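Side-chain contact in tyrosine specific protein phosphatase (Trypanosoma cruzi, PDB 4AZ1), which probably removes phosphate from phosphotyrosine in proteins, as a member of the classical protein tyrosine phosphatase family: residues R23-L28 against E275-I280. Sequence-based numbering, arbitrary orientation.
Sequences REFSLL and EQYFVI
Tyr-277 reaches from helix 274-288 to helix 14-30 and meets Glu-24, Phe-25 and Leu-28. The polar link lies at the end of its ring. Tyr-277 OH donates a hydrogen bond to Glu-24 OE1 at 2.5 Å. The carboxylate oxygen sits at the ring edge, in the ring plane. The hydroxyl, however, meets the carboxylate from above its plane, 35° out of it. Glu-24 OE1 also forms a hydrogen bond with the hydroxyl of Tyr-281, one helical turn further on, while Glu-24 OE2 pairs with Arg-20 in a salt bridge. Both oxygens are therefore engaged, and the carboxylate is probably kept ionised.

The rest is apolar. Leu-28 CD1 lies over one face of the tyrosine ring, 4.1 Å from the ring centroid, in a CH-pi contact. Nearer the backbone, Phe-25 CD1 packs 3.7 Å from Tyr-277 CB. The Phe-25 and Tyr-277 side chains run past each other in opposite directions. With CG anti to the backbone N (chi1 -180°), the ring of Tyr-277 extends toward helix 14-30. Tyr-257 of helix 255-266 touches both Leu-28 and Tyr-277, and Val-21 adds to the packing.

The segment axes are 10.1 Å apart at closest approach, and their N-to-C directions are 122° apart. This is helix-helix packing that joins the first helix, 14-30, to helix 274-288 of the protein tyrosine phosphatase fold.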
loop_
_atom_site.group_PDB
_atom_site.type_symbol
_atom_site.label_atom_id
_atom_site.label_comp_id
_atom_site.label_asym_id
_atom_site.label_seq_id
_atom_site.Cartn_x
_atom_site.Cartn_y
_atom_site.Cartn_z
ATOM N N ARG A 23 -11.675 -22.054 32.406
ATOM C CA ARG A 23 -10.995 -21.544 33.601
ATOM C C ARG A 23 -9.599 -20.984 33.282
ATOM O O ARG A 23 -9.238 -19.903 33.745
ATOM C CB ARG A 23 -10.883 -22.663 34.631
ATOM C CG ARG A 23 -10.403 -22.213 35.995
ATOM C CD ARG A 23 -10.294 -23.410 36.938
ATOM N NE ARG A 23 -9.245 -24.327 36.498
ATOM C CZ ARG A 23 -9.446 -25.601 36.173
ATOM N NH1 ARG A 23 -10.670 -26.133 36.252
ATOM N NH2 ARG A 23 -8.416 -26.347 35.781
ATOM N N GLU A 24 -8.819 -21.719 32.489
ATOM C CA GLU A 24 -7.484 -21.262 32.113
ATOM C C GLU A 24 -7.534 -20.008 31.250
ATOM O O GLU A 24 -6.739 -19.086 31.439
ATOM C CB GLU A 24 -6.729 -22.360 31.352
ATOM C CG GLU A 24 -6.156 -23.454 32.255
ATOM C CD GLU A 24 -5.500 -24.570 31.444
ATOM O OE1 GLU A 24 -5.362 -24.430 30.196
ATOM O OE2 GLU A 24 -5.113 -25.581 32.061
ATOM N N PHE A 25 -8.452 -19.974 30.288
ATOM C CA PHE A 25 -8.538 -18.797 29.441
ATOM C C PHE A 25 -8.919 -17.546 30.251
ATOM O O PHE A 25 -8.361 -16.468 30.027
ATOM C CB PHE A 25 -9.503 -19.013 28.279
ATOM C CG PHE A 25 -9.548 -17.862 27.326
ATOM C CD1 PHE A 25 -8.528 -17.671 26.399
ATOM C CD2 PHE A 25 -10.599 -16.948 27.368
ATOM C CE1 PHE A 25 -8.560 -16.595 25.514
ATOM C CE2 PHE A 25 -10.639 -15.871 26.476
ATOM C CZ PHE A 25 -9.612 -15.697 25.558
ATOM N N SER A 26 -9.854 -17.688 31.193
ATOM C CA SER A 26 -10.228 -16.570 32.045
ATOM C C SER A 26 -9.049 -16.098 32.890
ATOM O O SER A 26 -8.841 -14.900 33.070
ATOM C CB SER A 26 -11.412 -16.940 32.945
ATOM O OG SER A 26 -12.578 -17.137 32.163
ATOM N N LEU A 27 -8.267 -17.044 33.392
ATOM C CA LEU A 27 -7.069 -16.708 34.149
ATOM C C LEU A 27 -6.063 -15.938 33.287
ATOM O O LEU A 27 -5.424 -14.993 33.760
ATOM C CB LEU A 27 -6.453 -17.977 34.742
ATOM C CG LEU A 27 -5.188 -17.860 35.583
ATOM C CD1 LEU A 27 -5.456 -17.037 36.848
ATOM C CD2 LEU A 27 -4.682 -19.255 35.940
ATOM N N LEU A 28 -5.940 -16.308 32.018
ATOM C CA LEU A 28 -5.075 -15.549 31.110
ATOM C C LEU A 28 -5.550 -14.104 30.936
ATOM O O LEU A 28 -4.746 -13.177 30.986
ATOM C CB LEU A 28 -4.986 -16.220 29.739
ATOM C CG LEU A 28 -4.178 -17.509 29.621
ATOM C CD1 LEU A 28 -4.493 -18.190 28.301
ATOM C CD2 LEU A 28 -2.685 -17.232 29.725
ATOM N N GLU A 275 -12.470 -20.007 22.340
ATOM C CA GLU A 275 -12.473 -21.173 21.460
ATOM C C GLU A 275 -11.165 -21.267 20.694
ATOM O O GLU A 275 -10.783 -22.355 20.272
ATOM C CB GLU A 275 -13.679 -21.180 20.505
ATOM C CG GLU A 275 -13.619 -20.128 19.432
ATOM C CD GLU A 275 -14.090 -18.769 19.913
ATOM O OE1 GLU A 275 -14.412 -18.626 21.123
ATOM O OE2 GLU A 275 -14.144 -17.847 19.068
ATOM N N GLN A 276 -10.454 -20.148 20.542
ATOM C CA GLN A 276 -9.149 -20.209 19.876
ATOM C C GLN A 276 -8.117 -20.881 20.788
ATOM O O GLN A 276 -7.242 -21.585 20.312
ATOM C CB GLN A 276 -8.679 -18.809 19.434
ATOM C CG GLN A 276 -9.472 -18.255 18.224
ATOM C CD GLN A 276 -9.361 -16.741 18.117
ATOM O OE1 GLN A 276 -8.712 -16.106 18.956
ATOM N NE2 GLN A 276 -10.011 -16.152 17.103
ATOM N N TYR A 277 -8.232 -20.659 22.094
ATOM C CA TYR A 277 -7.352 -21.300 23.070
ATOM C C TYR A 277 -7.688 -22.794 23.134
ATOM O O TYR A 277 -6.804 -23.670 23.191
ATOM C CB TYR A 277 -7.543 -20.624 24.443
ATOM C CG TYR A 277 -6.681 -21.183 25.563
ATOM C CD1 TYR A 277 -5.301 -20.959 25.593
ATOM C CD2 TYR A 277 -7.249 -21.905 26.603
ATOM C CE1 TYR A 277 -4.507 -21.466 26.631
ATOM C CE2 TYR A 277 -6.466 -22.418 27.645
ATOM C CZ TYR A 277 -5.096 -22.185 27.651
ATOM O OH TYR A 277 -4.319 -22.681 28.683
ATOM N N PHE A 278 -8.984 -23.079 23.106
ATOM C CA PHE A 278 -9.460 -24.455 23.040
ATOM C C PHE A 278 -8.849 -25.215 21.853
ATOM O O PHE A 278 -8.420 -26.366 22.009
ATOM C CB PHE A 278 -10.977 -24.460 22.950
ATOM C CG PHE A 278 -11.609 -25.548 23.741
ATOM C CD1 PHE A 278 -11.098 -26.846 23.690
ATOM C CD2 PHE A 278 -12.700 -25.283 24.559
ATOM C CE1 PHE A 278 -11.682 -27.869 24.438
ATOM C CE2 PHE A 278 -13.290 -26.299 25.318
ATOM C CZ PHE A 278 -12.780 -27.595 25.255
ATOM N N VAL A 279 -8.778 -24.574 20.684
ATOM C CA VAL A 279 -8.239 -25.245 19.489
ATOM C C VAL A 279 -6.816 -25.807 19.717
ATOM O O VAL A 279 -6.482 -26.873 19.194
ATOM C CB VAL A 279 -8.321 -24.350 18.210
ATOM C CG1 VAL A 279 -7.668 -25.052 17.000
ATOM C CG2 VAL A 279 -9.773 -24.034 17.871
ATOM N N ILE A 280 -5.995 -25.133 20.524
ATOM C CA ILE A 280 -4.661 -25.675 20.780
ATOM C C ILE A 280 -4.756 -27.041 21.475
ATOM O O ILE A 280 -4.068 -27.973 21.074
ATOM C CB ILE A 280 -3.743 -24.718 21.572
ATOM C CG1 ILE A 280 -3.674 -23.350 20.887
ATOM C CG2 ILE A 280 -2.321 -25.321 21.719
ATOM C CD1 ILE A 280 -3.092 -22.258 21.775
#